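Local structure of amorpha-4,11-diene synthase (Artemisia annua, 4GAX) at residues F183-L188 against R208-P213; F269-N274 against V312-D317; E333-W338 against K355-T360; E479-M482 against N486-E489. The protein is a sesquiterpene synthase that probably cyclises farnesyl diphosphate, with loss of diphosphate, to a cyclic terpene such as amorpha-4,11-diene. All coordinates share one frame; numbering follows the deposited sequence.

The four contacts run from core to surface. Contacts 2 and 3 are buried and neighbours, their centres about 14 Å apart; helix 351-370, which supplies 355-360 to contact 3, also packs on contact 2, where Leu356 CD2 lies 3.8 Å from Phe269 CD1. Contact 1, partly buried, joins two helices of the N-terminal domain, its centre about 42 Å from that of contact 2 and on the opposite side of the chain's centre. Contact 4 is a surface turn between consecutive helices. The chemistry follows the setting: aliphatic in contact 1, aromatic with leucine and valine in contact 2, aromatic with isoleucine and methionine in contact 3, and backbone bonding joined to apolar packing in contact 4.

Contact 1: F183-L188 against R208-P213; sequences FTQSHL and RALKKP
Leu210 reaches Leu188 through its torsions: CG stands anti to its own carbonyl carbon (chi1 -66°) and chi2 is extended at 179°, which carries the forked end to helix 175-194, where both methyls are used. CD2 comes to 4.0 Å from Leu188 CB, while CD1 lies 4.0 Å from the main-chain C of Leu188. It is thus the base of Leu188 and its backbone, not its branched tip, that receive the visitor. One helical turn earlier, the same CD2 brushes Gln185, 4.3 Å from CA, and the aliphatic CG of Gln185 flanks it while its amide continues toward the exposed side. Leucine suits position 210 because CD2 can lie between Gln185 and Leu188 while CD1 covers the backbone of Leu188. Tyr164 of helix 157-167 ties the two segments together from another side: its side chain touches Leu188 and its hydroxyl is bonded to Ala209 O. Away from the interface, Phe183 O gathers Ser186 OG (2.9 Å) and His187 ND1 besides the helical bond from His187 N, so both side chains turn to their own helix. Between helices 175-194 and 200-211, then, this contact contributes only dispersion and desolvation, with no directional bond to fix its exact register.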
loop_
_atom_site.group_PDB
_atom_site.type_symbol
_atom_site.label_atom_id
_atom_site.label_comp_id
_atom_site.label_asym_id
_atom_site.label_seq_id
_atom_site.Cartn_x
_atom_site.Cartn_y
_atom_site.Cartn_z
ATOM N N PHE A 183 22.133 11.738 9.969
ATOM C CA PHE A 183 22.299 12.184 11.357
ATOM C C PHE A 183 21.401 11.373 12.315
ATOM O O PHE A 183 21.875 10.748 13.265
ATOM C CB PHE A 183 21.992 13.693 11.427
ATOM C CG PHE A 183 22.021 14.277 12.820
ATOM C CD1 PHE A 183 23.227 14.616 13.422
ATOM C CD2 PHE A 183 20.839 14.523 13.503
ATOM C CE1 PHE A 183 23.251 15.158 14.699
ATOM C CE2 PHE A 183 20.855 15.069 14.785
ATOM C CZ PHE A 183 22.059 15.386 15.377
ATOM N N THR A 184 20.106 11.350 12.039
ATOM C CA THR A 184 19.174 10.646 12.915
ATOM C C THR A 184 19.439 9.150 12.964
ATOM O O THR A 184 19.394 8.549 14.042
ATOM C CB THR A 184 17.718 10.901 12.516
ATOM O OG1 THR A 184 17.530 10.494 11.161
ATOM C CG2 THR A 184 17.388 12.401 12.637
ATOM N N GLN A 185 19.722 8.550 11.809
ATOM C CA GLN A 185 20.037 7.111 11.749
ATOM C C GLN A 185 21.190 6.749 12.658
ATOM O O GLN A 185 21.130 5.748 13.386
ATOM C CB GLN A 185 20.392 6.681 10.322
ATOM C CG GLN A 185 19.251 6.058 9.538
ATOM C CD GLN A 185 19.679 5.644 8.140
ATOM O OE1 GLN A 185 20.805 5.926 7.718
ATOM N NE2 GLN A 185 18.784 4.975 7.414
ATOM N N SER A 186 22.250 7.554 12.619
ATOM C CA SER A 186 23.439 7.235 13.404
ATOM C C SER A 186 23.170 7.438 14.880
ATOM O O SER A 186 23.563 6.620 15.704
ATOM C CB SER A 186 24.656 8.066 12.969
ATOM O OG SER A 186 24.490 9.438 13.281
ATOM N N HIS A 187 22.488 8.526 15.220
ATOM C CA HIS A 187 22.210 8.783 16.629
ATOM C C HIS A 187 21.136 7.859 17.201
ATOM O O HIS A 187 21.297 7.345 18.306
ATOM C CB HIS A 187 21.898 10.259 16.862
ATOM C CG HIS A 187 23.119 11.123 16.798
ATOM N ND1 HIS A 187 23.569 11.695 15.624
ATOM C CD2 HIS A 187 24.024 11.457 17.749
ATOM C CE1 HIS A 187 24.680 12.368 15.865
ATOM N NE2 HIS A 187 24.976 12.245 17.145
ATOM N N LEU A 188 20.064 7.636 16.441
ATOM C CA LEU A 188 19.001 6.731 16.881
ATOM C C LEU A 188 19.489 5.297 17.091
ATOM O O LEU A 188 19.093 4.641 18.065
ATOM C CB LEU A 188 17.795 6.795 15.933
ATOM C CG LEU A 188 16.953 8.083 16.006
ATOM C CD1 LEU A 188 15.952 8.156 14.858
ATOM C CD2 LEU A 188 16.227 8.206 17.353
ATOM N N ARG A 208 12.101 -0.347 15.407
ATOM C CA ARG A 208 11.109 -0.615 14.356
ATOM C C ARG A 208 11.127 0.504 13.316
ATOM O O ARG A 208 11.095 0.234 12.118
ATOM C CB ARG A 208 9.686 -0.879 14.894
ATOM C CG ARG A 208 9.071 0.209 15.760
ATOM C CD ARG A 208 7.647 -0.183 16.226
ATOM N NE ARG A 208 6.725 -0.251 15.110
ATOM C CZ ARG A 208 5.822 0.679 14.801
ATOM N NH1 ARG A 208 5.660 1.770 15.546
ATOM N NH2 ARG A 208 5.064 0.508 13.736
ATOM N N ALA A 209 11.216 1.752 13.776
ATOM C CA ALA A 209 11.299 2.893 12.870
ATOM C C ALA A 209 12.525 2.799 11.956
ATOM O O ALA A 209 12.437 3.053 10.746
ATOM C CB ALA A 209 11.315 4.199 13.663
ATOM N N LEU A 210 13.668 2.446 12.538
ATOM C CA LEU A 210 14.896 2.287 11.759
ATOM C C LEU A 210 14.795 1.157 10.722
ATOM O O LEU A 210 15.361 1.251 9.623
ATOM C CB LEU A 210 16.087 2.043 12.695
ATOM C CG LEU A 210 16.468 3.217 13.606
ATOM C CD1 LEU A 210 17.641 2.847 14.513
ATOM C CD2 LEU A 210 16.793 4.459 12.786
ATOM N N LYS A 211 14.086 0.084 11.073
ATOM C CA LYS A 211 13.860 -1.025 10.141
ATOM C C LYS A 211 12.979 -0.593 8.957
ATOM O O LYS A 211 13.242 -0.970 7.813
ATOM C CB LYS A 211 13.226 -2.217 10.868
ATOM C CG LYS A 211 13.337 -3.555 10.139
ATOM C CD LYS A 211 13.613 -4.714 11.117
ATOM C CE LYS A 211 15.040 -4.663 11.690
ATOM N NZ LYS A 211 15.111 -4.264 13.139
ATOM N N LYS A 212 11.941 0.192 9.227
ATOM C CA LYS A 212 11.084 0.712 8.158
ATOM C C LYS A 212 10.400 1.975 8.646
ATOM O O LYS A 212 9.714 1.975 9.684
ATOM C CB LYS A 212 10.022 -0.323 7.741
ATOM C CG LYS A 212 9.078 0.197 6.641
ATOM C CD LYS A 212 8.009 -0.838 6.255
ATOM C CE LYS A 212 8.597 -2.029 5.518
ATOM N NZ LYS A 212 7.522 -2.771 4.764
ATOM N N PRO A 213 10.596 3.081 7.919
ATOM C CA PRO A 213 9.973 4.302 8.422
ATOM C C PRO A 213 8.451 4.273 8.284
ATOM O O PRO A 213 7.906 3.516 7.462
ATOM C CB PRO A 213 10.585 5.385 7.552
ATOM C CG PRO A 213 11.022 4.686 6.300
ATOM C CD PRO A 213 11.411 3.310 6.708
#

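Contact 2: F269-N274 against V312-D317; sequences FDVKNN and VTLIDD
This is a small, buried, wholly apolar contact, in which Phe269 and Val271, at the turn between helices 238-269 and 271-274, rest on Leu314 of helix 299-322. Phe269 and Leu314 approach from opposite directions. The phenyl ring, directed by a chi1 of 177° that sets CG anti to the backbone N, offers CE2 to both methyls of the leucine: CD1 lies 4.0 Å away, CD2 4.1 Å, so the fork straddles one ring atom obliquely. Val271 adds a looser touch, its CG2 standing 4.4 Å from Leu314 CD2. A branched leucine fits because it can serve two partners at once. The turn carrying them is stiffened by its own amides: Asn274 ND2 donates to Phe269 O at 2.6 Å, and Asn273 ND2 reaches the syn side of Asp270 OD2 at 2.8 Å. Asp270 itself has a positive phi, which lets the chain change direction. Leu356 of helix 351-370 and Trp266 of helix 238-269 pack on both Phe269 and Leu314. Starting two residues after Leu314, Asp316 and Asp317 open a sequence with the DDxxD pattern, the acidic motif that binds magnesium in class I terpene synthases; Leu314 thus packs on the helix carrying the probable metal-binding motif of this all-helical catalytic domain.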
loop_
_atom_site.group_PDB
_atom_site.type_symbol
_atom_site.label_atom_id
_atom_site.label_comp_id
_atom_site.label_asym_id
_atom_site.label_seq_id
_atom_site.Cartn_x
_atom_site.Cartn_y
_atom_site.Cartn_z
ATOM N N PHE A 269 -14.952 -21.932 -7.107
ATOM C CA PHE A 269 -14.215 -22.034 -8.356
ATOM C C PHE A 269 -13.460 -23.364 -8.473
ATOM O O PHE A 269 -13.217 -23.862 -9.590
ATOM C CB PHE A 269 -13.275 -20.834 -8.530
ATOM C CG PHE A 269 -12.433 -20.912 -9.768
ATOM C CD1 PHE A 269 -13.032 -20.984 -11.020
ATOM C CD2 PHE A 269 -11.046 -20.921 -9.690
ATOM C CE1 PHE A 269 -12.258 -21.077 -12.181
ATOM C CE2 PHE A 269 -10.265 -21.007 -10.848
ATOM C CZ PHE A 269 -10.878 -21.087 -12.092
ATOM N N ASP A 270 -13.110 -23.938 -7.322
ATOM C CA ASP A 270 -12.504 -25.269 -7.270
ATOM C C ASP A 270 -11.228 -25.286 -8.107
ATOM O O ASP A 270 -11.134 -25.994 -9.109
ATOM C CB ASP A 270 -13.494 -26.320 -7.773
ATOM C CG ASP A 270 -13.074 -27.737 -7.414
ATOM O OD1 ASP A 270 -12.319 -27.905 -6.428
ATOM O OD2 ASP A 270 -13.500 -28.677 -8.118
ATOM N N VAL A 271 -10.252 -24.492 -7.677
ATOM C CA VAL A 271 -9.050 -24.218 -8.457
ATOM C C VAL A 271 -8.194 -25.449 -8.749
ATOM O O VAL A 271 -7.624 -25.573 -9.837
ATOM C CB VAL A 271 -8.192 -23.099 -7.793
ATOM C CG1 VAL A 271 -7.512 -23.606 -6.524
ATOM C CG2 VAL A 271 -7.168 -22.539 -8.775
ATOM N N LYS A 272 -8.123 -26.379 -7.802
ATOM C CA LYS A 272 -7.261 -27.541 -7.989
ATOM C C LYS A 272 -7.765 -28.403 -9.137
ATOM O O LYS A 272 -6.989 -29.095 -9.781
ATOM C CB LYS A 272 -7.116 -28.348 -6.700
ATOM C CG LYS A 272 -8.386 -29.030 -6.212
ATOM C CD LYS A 272 -8.657 -28.695 -4.747
ATOM C CE LYS A 272 -7.400 -28.828 -3.883
ATOM N NZ LYS A 272 -6.922 -30.237 -3.781
ATOM N N ASN A 273 -9.063 -28.327 -9.412
ATOM C CA ASN A 273 -9.636 -29.025 -10.557
ATOM C C ASN A 273 -9.750 -28.173 -11.820
ATOM O O ASN A 273 -9.514 -28.658 -12.928
ATOM C CB ASN A 273 -11.008 -29.593 -10.198
ATOM C CG ASN A 273 -10.915 -30.812 -9.304
ATOM O OD1 ASN A 273 -9.996 -31.625 -9.434
ATOM N ND2 ASN A 273 -11.866 -30.944 -8.384
ATOM N N ASN A 274 -10.098 -26.900 -11.654
ATOM C CA ASN A 274 -10.416 -26.051 -12.795
ATOM C C ASN A 274 -9.246 -25.195 -13.280
ATOM O O ASN A 274 -9.322 -24.572 -14.343
ATOM C CB ASN A 274 -11.637 -25.182 -12.480
ATOM C CG ASN A 274 -12.904 -26.006 -12.343
ATOM O OD1 ASN A 274 -13.254 -26.776 -13.243
ATOM N ND2 ASN A 274 -13.581 -25.877 -11.200
ATOM N N VAL A 312 -5.956 -12.095 -12.147
ATOM C CA VAL A 312 -4.649 -11.739 -12.683
ATOM C C VAL A 312 -3.649 -12.860 -12.426
ATOM O O VAL A 312 -2.871 -13.238 -13.301
ATOM C CB VAL A 312 -4.130 -10.444 -12.007
ATOM C CG1 VAL A 312 -2.645 -10.258 -12.269
ATOM C CG2 VAL A 312 -4.925 -9.256 -12.488
ATOM N N THR A 313 -3.675 -13.377 -11.208
ATOM C CA THR A 313 -2.813 -14.479 -10.821
ATOM C C THR A 313 -3.044 -15.683 -11.736
ATOM O O THR A 313 -2.083 -16.287 -12.226
ATOM C CB THR A 313 -3.052 -14.858 -9.344
ATOM O OG1 THR A 313 -2.806 -13.711 -8.511
ATOM C CG2 THR A 313 -2.142 -15.990 -8.922
ATOM N N LEU A 314 -4.311 -16.018 -11.985
ATOM C CA LEU A 314 -4.642 -17.131 -12.875
ATOM C C LEU A 314 -4.126 -16.867 -14.268
ATOM O O LEU A 314 -3.429 -17.711 -14.851
ATOM C CB LEU A 314 -6.156 -17.340 -12.953
ATOM C CG LEU A 314 -6.802 -18.012 -11.746
ATOM C CD1 LEU A 314 -8.278 -17.647 -11.647
ATOM C CD2 LEU A 314 -6.645 -19.499 -11.876
ATOM N N ILE A 315 -4.475 -15.694 -14.803
ATOM C CA ILE A 315 -4.136 -15.351 -16.185
ATOM C C ILE A 315 -2.617 -15.303 -16.391
ATOM O O ILE A 315 -2.112 -15.796 -17.404
ATOM C CB ILE A 315 -4.799 -14.027 -16.633
ATOM C CG1 ILE A 315 -6.318 -14.193 -16.699
ATOM C CG2 ILE A 315 -4.312 -13.619 -18.007
ATOM C CD1 ILE A 315 -7.051 -12.890 -16.975
ATOM N N ASP A 316 -1.894 -14.732 -15.426
ATOM C CA ASP A 316 -0.431 -14.723 -15.485
ATOM C C ASP A 316 0.136 -16.137 -15.529
ATOM O O ASP A 316 1.099 -16.410 -16.243
ATOM C CB ASP A 316 0.164 -13.976 -14.293
ATOM C CG ASP A 316 0.552 -12.555 -14.634
ATOM O OD1 ASP A 316 0.894 -12.294 -15.809
ATOM O OD2 ASP A 316 0.516 -11.696 -13.729
ATOM N N ASP A 317 -0.473 -17.035 -14.764
ATOM C CA ASP A 317 -0.014 -18.414 -14.696
ATOM C C ASP A 317 -0.308 -19.199 -15.975
ATOM O O ASP A 317 0.242 -20.281 -16.177
ATOM C CB ASP A 317 -0.594 -19.121 -13.468
ATOM C CG ASP A 317 0.024 -18.632 -12.164
ATOM O OD1 ASP A 317 1.017 -17.868 -12.220
ATOM O OD2 ASP A 317 -0.476 -19.024 -11.082
#

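Contact 3: E333-W338 against K355-T360; sequences EAIERW and KLFMDT
Trp338 and Phe357 meet edge to face in the dense half of the contact: the phenyl edge points at the six-membered ring of the indole, centroids 5.0 Å apart and planes at 70°. Phe357 CZ comes as near as 3.6 Å to Trp338 CH2. Over the same indole face, but above the five-membered ring, lies Met358, whose CE is 3.8 Å from the ring centroid and whose SD makes a Met-aromatic contact. Bends at chi2 (-65°) and chi3 curl the methionine chain so that this end reaches the ring. Ile335 completes the cluster with a CH-pi contact, CD1 standing 3.9 Å from the centroid of Phe357 over its face. Trp338, the first residue past helix 325-337, has a positive phi, and its wide indole spans two successive residues of helix 351-370. Replacing it by an alanine would probably strip Met358 CE and the Phe357 edge of their shared face and open a gap. The outer side is loose by comparison: exposed Arg337 is poorly ordered, its NE only in a long pairing with Glu333 OE2, whereas Lys355 NZ grips Asp359 OD1 at 2.7 Å within its own helix. Neither charged pair bridges the segments; apolar packing with edge-to-face, CH-pi and Met-aromatic contacts, which depend on close fit, joins them.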
loop_
_atom_site.group_PDB
_atom_site.type_symbol
_atom_site.label_atom_id
_atom_site.label_comp_id
_atom_site.label_asym_id
_atom_site.label_seq_id
_atom_site.Cartn_x
_atom_site.Cartn_y
_atom_site.Cartn_z
ATOM N N GLU A 333 -7.711 -12.826 -28.069
ATOM C CA GLU A 333 -8.817 -12.330 -28.891
ATOM C C GLU A 333 -10.144 -12.495 -28.155
ATOM O O GLU A 333 -11.025 -11.632 -28.241
ATOM C CB GLU A 333 -8.855 -13.021 -30.263
ATOM C CG GLU A 333 -10.030 -12.596 -31.140
ATOM C CD GLU A 333 -10.147 -11.081 -31.295
ATOM O OE1 GLU A 333 -9.109 -10.419 -31.525
ATOM O OE2 GLU A 333 -11.278 -10.553 -31.183
ATOM N N ALA A 334 -10.279 -13.600 -27.427
ATOM C CA ALA A 334 -11.452 -13.816 -26.587
ATOM C C ALA A 334 -11.584 -12.706 -25.536
ATOM O O ALA A 334 -12.693 -12.268 -25.208
ATOM C CB ALA A 334 -11.379 -15.170 -25.921
ATOM N N ILE A 335 -10.456 -12.249 -25.001
ATOM C CA ILE A 335 -10.503 -11.159 -24.028
ATOM C C ILE A 335 -10.904 -9.859 -24.732
ATOM O O ILE A 335 -11.717 -9.095 -24.206
ATOM C CB ILE A 335 -9.180 -11.014 -23.245
ATOM C CG1 ILE A 335 -8.999 -12.208 -22.307
ATOM C CG2 ILE A 335 -9.167 -9.721 -22.407
ATOM C CD1 ILE A 335 -9.956 -12.204 -21.099
ATOM N N GLU A 336 -10.362 -9.633 -25.933
ATOM C CA GLU A 336 -10.749 -8.481 -26.751
ATOM C C GLU A 336 -12.241 -8.506 -27.054
ATOM O O GLU A 336 -12.900 -7.463 -27.061
ATOM C CB GLU A 336 -9.969 -8.443 -28.074
ATOM C CG GLU A 336 -8.475 -8.190 -27.947
ATOM C CD GLU A 336 -8.125 -6.780 -27.483
ATOM O OE1 GLU A 336 -9.038 -5.946 -27.286
ATOM O OE2 GLU A 336 -6.914 -6.500 -27.319
ATOM N N ARG A 337 -12.765 -9.705 -27.305
ATOM C CA ARG A 337 -14.177 -9.882 -27.631
ATOM C C ARG A 337 -15.069 -9.614 -26.422
ATOM O O ARG A 337 -16.146 -9.040 -26.561
ATOM C CB ARG A 337 -14.422 -11.287 -28.186
ATOM C CG ARG A 337 -15.367 -11.330 -29.373
ATOM C CD ARG A 337 -15.213 -12.629 -30.151
ATOM N NE ARG A 337 -14.316 -12.487 -31.295
ATOM C CZ ARG A 337 -14.731 -12.242 -32.535
ATOM N NH1 ARG A 337 -16.028 -12.115 -32.786
ATOM N NH2 ARG A 337 -13.850 -12.127 -33.523
ATOM N N TRP A 338 -14.608 -10.030 -25.240
ATOM C CA TRP A 338 -15.292 -9.736 -23.981
ATOM C C TRP A 338 -16.764 -10.121 -24.067
ATOM O O TRP A 338 -17.649 -9.262 -23.978
ATOM C CB TRP A 338 -15.165 -8.250 -23.641
ATOM C CG TRP A 338 -15.339 -7.917 -22.182
ATOM C CD1 TRP A 338 -16.517 -7.827 -21.496
ATOM C CD2 TRP A 338 -14.298 -7.605 -21.239
ATOM N NE1 TRP A 338 -16.276 -7.482 -20.182
ATOM C CE2 TRP A 338 -14.922 -7.343 -19.999
ATOM C CE3 TRP A 338 -12.902 -7.527 -21.325
ATOM C CZ2 TRP A 338 -14.195 -7.002 -18.847
ATOM C CZ3 TRP A 338 -12.178 -7.181 -20.177
ATOM C CH2 TRP A 338 -12.826 -6.925 -18.957
ATOM N N LYS A 355 -14.870 -18.120 -17.987
ATOM C CA LYS A 355 -16.168 -18.048 -17.305
ATOM C C LYS A 355 -16.110 -17.289 -15.982
ATOM O O LYS A 355 -16.956 -16.422 -15.714
ATOM C CB LYS A 355 -16.692 -19.465 -17.056
ATOM C CG LYS A 355 -18.010 -19.532 -16.286
ATOM C CD LYS A 355 -19.165 -18.899 -17.062
ATOM C CE LYS A 355 -20.501 -19.110 -16.328
ATOM N NZ LYS A 355 -21.466 -18.006 -16.599
ATOM N N LEU A 356 -15.130 -17.615 -15.141
ATOM C CA LEU A 356 -14.968 -16.900 -13.870
ATOM C C LEU A 356 -14.722 -15.425 -14.122
ATOM O O LEU A 356 -15.295 -14.560 -13.447
ATOM C CB LEU A 356 -13.800 -17.476 -13.059
ATOM C CG LEU A 356 -13.649 -16.914 -11.638
ATOM C CD1 LEU A 356 -14.736 -17.480 -10.727
ATOM C CD2 LEU A 356 -12.260 -17.228 -11.077
ATOM N N PHE A 357 -13.853 -15.144 -15.089
ATOM C CA PHE A 357 -13.518 -13.770 -15.470
ATOM C C PHE A 357 -14.763 -13.015 -15.959
ATOM O O PHE A 357 -15.051 -11.916 -15.495
ATOM C CB PHE A 357 -12.452 -13.823 -16.568
ATOM C CG PHE A 357 -12.054 -12.484 -17.124
ATOM C CD1 PHE A 357 -10.930 -11.828 -16.652
ATOM C CD2 PHE A 357 -12.765 -11.908 -18.166
ATOM C CE1 PHE A 357 -10.544 -10.609 -17.191
ATOM C CE2 PHE A 357 -12.379 -10.684 -18.695
ATOM C CZ PHE A 357 -11.277 -10.036 -18.205
ATOM N N MET A 358 -15.498 -13.604 -16.901
ATOM C CA MET A 358 -16.649 -12.928 -17.481
ATOM C C MET A 358 -17.746 -12.703 -16.441
ATOM O O MET A 358 -18.343 -11.630 -16.410
ATOM C CB MET A 358 -17.192 -13.698 -18.696
ATOM C CG MET A 358 -16.381 -13.473 -19.968
ATOM S SD MET A 358 -16.474 -11.764 -20.547
ATOM C CE MET A 358 -14.769 -11.384 -20.801
ATOM N N ASP A 359 -17.993 -13.706 -15.595
ATOM C CA ASP A 359 -18.988 -13.600 -14.519
ATOM C C ASP A 359 -18.604 -12.511 -13.534
ATOM O O ASP A 359 -19.459 -11.800 -13.000
ATOM C CB ASP A 359 -19.098 -14.914 -13.733
ATOM C CG ASP A 359 -19.921 -15.978 -14.458
ATOM O OD1 ASP A 359 -20.483 -15.698 -15.541
ATOM O OD2 ASP A 359 -20.014 -17.106 -13.925
ATOM N N THR A 360 -17.312 -12.406 -13.250
ATOM C CA THR A 360 -16.851 -11.439 -12.265
ATOM C C THR A 360 -17.002 -10.013 -12.795
ATOM O O THR A 360 -17.540 -9.121 -12.112
ATOM C CB THR A 360 -15.377 -11.718 -11.877
ATOM O OG1 THR A 360 -15.265 -13.036 -11.306
ATOM C CG2 THR A 360 -14.887 -10.699 -10.883
#

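Contact 4: E479-M482 against N486-E489; sequences ESYM and NVSE
Met482 is the centre of this contact, meeting Val487, Ser488 and Glu489 where the chain turns out of helix 478-485. Its carbonyl O accepts the backbone N-H of Val487 at 3.2 Å, in the carbonyl plane and on a lone pair, though the bond is bent to 138° at the hydrogen. Its side chain lies along the turn: CG is close to Val487 O, 3.1 Å away, a tight fit for a methylene against a carbonyl oxygen. Farther along, SD packs 3.8 Å from Glu489 CA and CE the same distance from Glu489 N. The unbranched, flexible chain of methionine suits this path, since a bend at chi3 (66°) brings the methyl in beside the backbone that begins the next helix. An alanine here would keep the main-chain bond but is likely to leave a gap beside the Val487 carbonyl and the start of helix 489-513. Alongside, Val487 CG2 touches the edge of the Tyr481 ring, 4.1 Å from CD1.

A second shell steadies these groups. Ala492 of helix 489-513 receives both Met482 and Val487, Tyr481 reaches Leu495 and Leu496 of that helix, and the ring of Tyr485 stacks on Tyr481. Asn486 reverses the chain with a positive phi, readily adopted by asparagine, and Ser488 N-caps the following helix by accepting a weak hydrogen bond at OG from Tyr491 N. The bond from Val487 N to Met482 O across left-handed Asn486 is consistent with a Schellman-type C-cap leading directly into an N-cap, a short connection joining helix 478-485 to helix 489-513.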
loop_
_atom_site.group_PDB
_atom_site.type_symbol
_atom_site.label_atom_id
_atom_site.label_comp_id
_atom_site.label_asym_id
_atom_site.label_seq_id
_atom_site.Cartn_x
_atom_site.Cartn_y
_atom_site.Cartn_z
ATOM N N GLU A 479 23.520 -10.438 -10.458
ATOM C CA GLU A 479 24.603 -11.088 -11.187
ATOM C C GLU A 479 24.761 -10.494 -12.595
ATOM O O GLU A 479 25.878 -10.369 -13.106
ATOM C CB GLU A 479 24.376 -12.605 -11.235
ATOM C CG GLU A 479 24.461 -13.225 -12.619
ATOM C CD GLU A 479 23.095 -13.542 -13.205
ATOM O OE1 GLU A 479 22.584 -12.731 -14.010
ATOM O OE2 GLU A 479 22.536 -14.606 -12.861
ATOM N N SER A 480 23.642 -10.109 -13.206
ATOM C CA SER A 480 23.666 -9.492 -14.531
ATOM C C SER A 480 24.137 -8.048 -14.472
ATOM O O SER A 480 24.756 -7.556 -15.418
ATOM C CB SER A 480 22.293 -9.559 -15.198
ATOM O OG SER A 480 22.253 -8.711 -16.333
ATOM N N TYR A 481 23.825 -7.364 -13.371
ATOM C CA TYR A 481 24.343 -6.019 -13.145
ATOM C C TYR A 481 25.859 -6.097 -13.007
ATOM O O TYR A 481 26.586 -5.268 -13.553
ATOM C CB TYR A 481 23.738 -5.390 -11.886
ATOM C CG TYR A 481 24.049 -3.915 -11.754
ATOM C CD1 TYR A 481 25.228 -3.483 -11.154
ATOM C CD2 TYR A 481 23.168 -2.950 -12.237
ATOM C CE1 TYR A 481 25.521 -2.133 -11.038
ATOM C CE2 TYR A 481 23.451 -1.593 -12.123
ATOM C CZ TYR A 481 24.631 -1.191 -11.522
ATOM O OH TYR A 481 24.931 0.153 -11.404
ATOM N N MET A 482 26.323 -7.106 -12.271
ATOM C CA MET A 482 27.747 -7.362 -12.112
ATOM C C MET A 482 28.414 -7.571 -13.467
ATOM O O MET A 482 29.562 -7.182 -13.653
ATOM C CB MET A 482 27.979 -8.569 -11.195
ATOM C CG MET A 482 27.670 -8.290 -9.729
ATOM S SD MET A 482 27.270 -9.758 -8.753
ATOM C CE MET A 482 28.824 -10.644 -8.761
ATOM N N ASN A 486 30.796 -4.714 -14.569
ATOM C CA ASN A 486 31.994 -5.427 -14.105
ATOM C C ASN A 486 32.337 -5.111 -12.650
ATOM O O ASN A 486 33.469 -4.757 -12.327
ATOM C CB ASN A 486 33.197 -5.178 -15.020
ATOM C CG ASN A 486 34.385 -6.063 -14.673
ATOM O OD1 ASN A 486 34.217 -7.221 -14.276
ATOM N ND2 ASN A 486 35.590 -5.512 -14.796
ATOM N N VAL A 487 31.345 -5.229 -11.773
ATOM C CA VAL A 487 31.546 -4.887 -10.369
ATOM C C VAL A 487 31.279 -6.079 -9.461
ATOM O O VAL A 487 30.521 -6.978 -9.820
ATOM C CB VAL A 487 30.656 -3.705 -9.940
ATOM C CG1 VAL A 487 31.045 -2.442 -10.711
ATOM C CG2 VAL A 487 29.175 -4.037 -10.142
ATOM N N SER A 488 31.917 -6.078 -8.294
ATOM C CA SER A 488 31.721 -7.111 -7.280
ATOM C C SER A 488 30.295 -7.095 -6.727
ATOM O O SER A 488 29.567 -6.106 -6.880
ATOM C CB SER A 488 32.690 -6.880 -6.124
ATOM O OG SER A 488 32.252 -5.772 -5.349
ATOM N N GLU A 489 29.907 -8.188 -6.072
ATOM C CA GLU A 489 28.567 -8.307 -5.504
ATOM C C GLU A 489 28.257 -7.190 -4.512
ATOM O O GLU A 489 27.142 -6.644 -4.505
ATOM C CB GLU A 489 28.382 -9.665 -4.821
ATOM C CG GLU A 489 26.981 -9.872 -4.236
ATOM C CD GLU A 489 26.914 -11.023 -3.230
ATOM O OE1 GLU A 489 27.901 -11.785 -3.112
ATOM O OE2 GLU A 489 25.870 -11.162 -2.553
#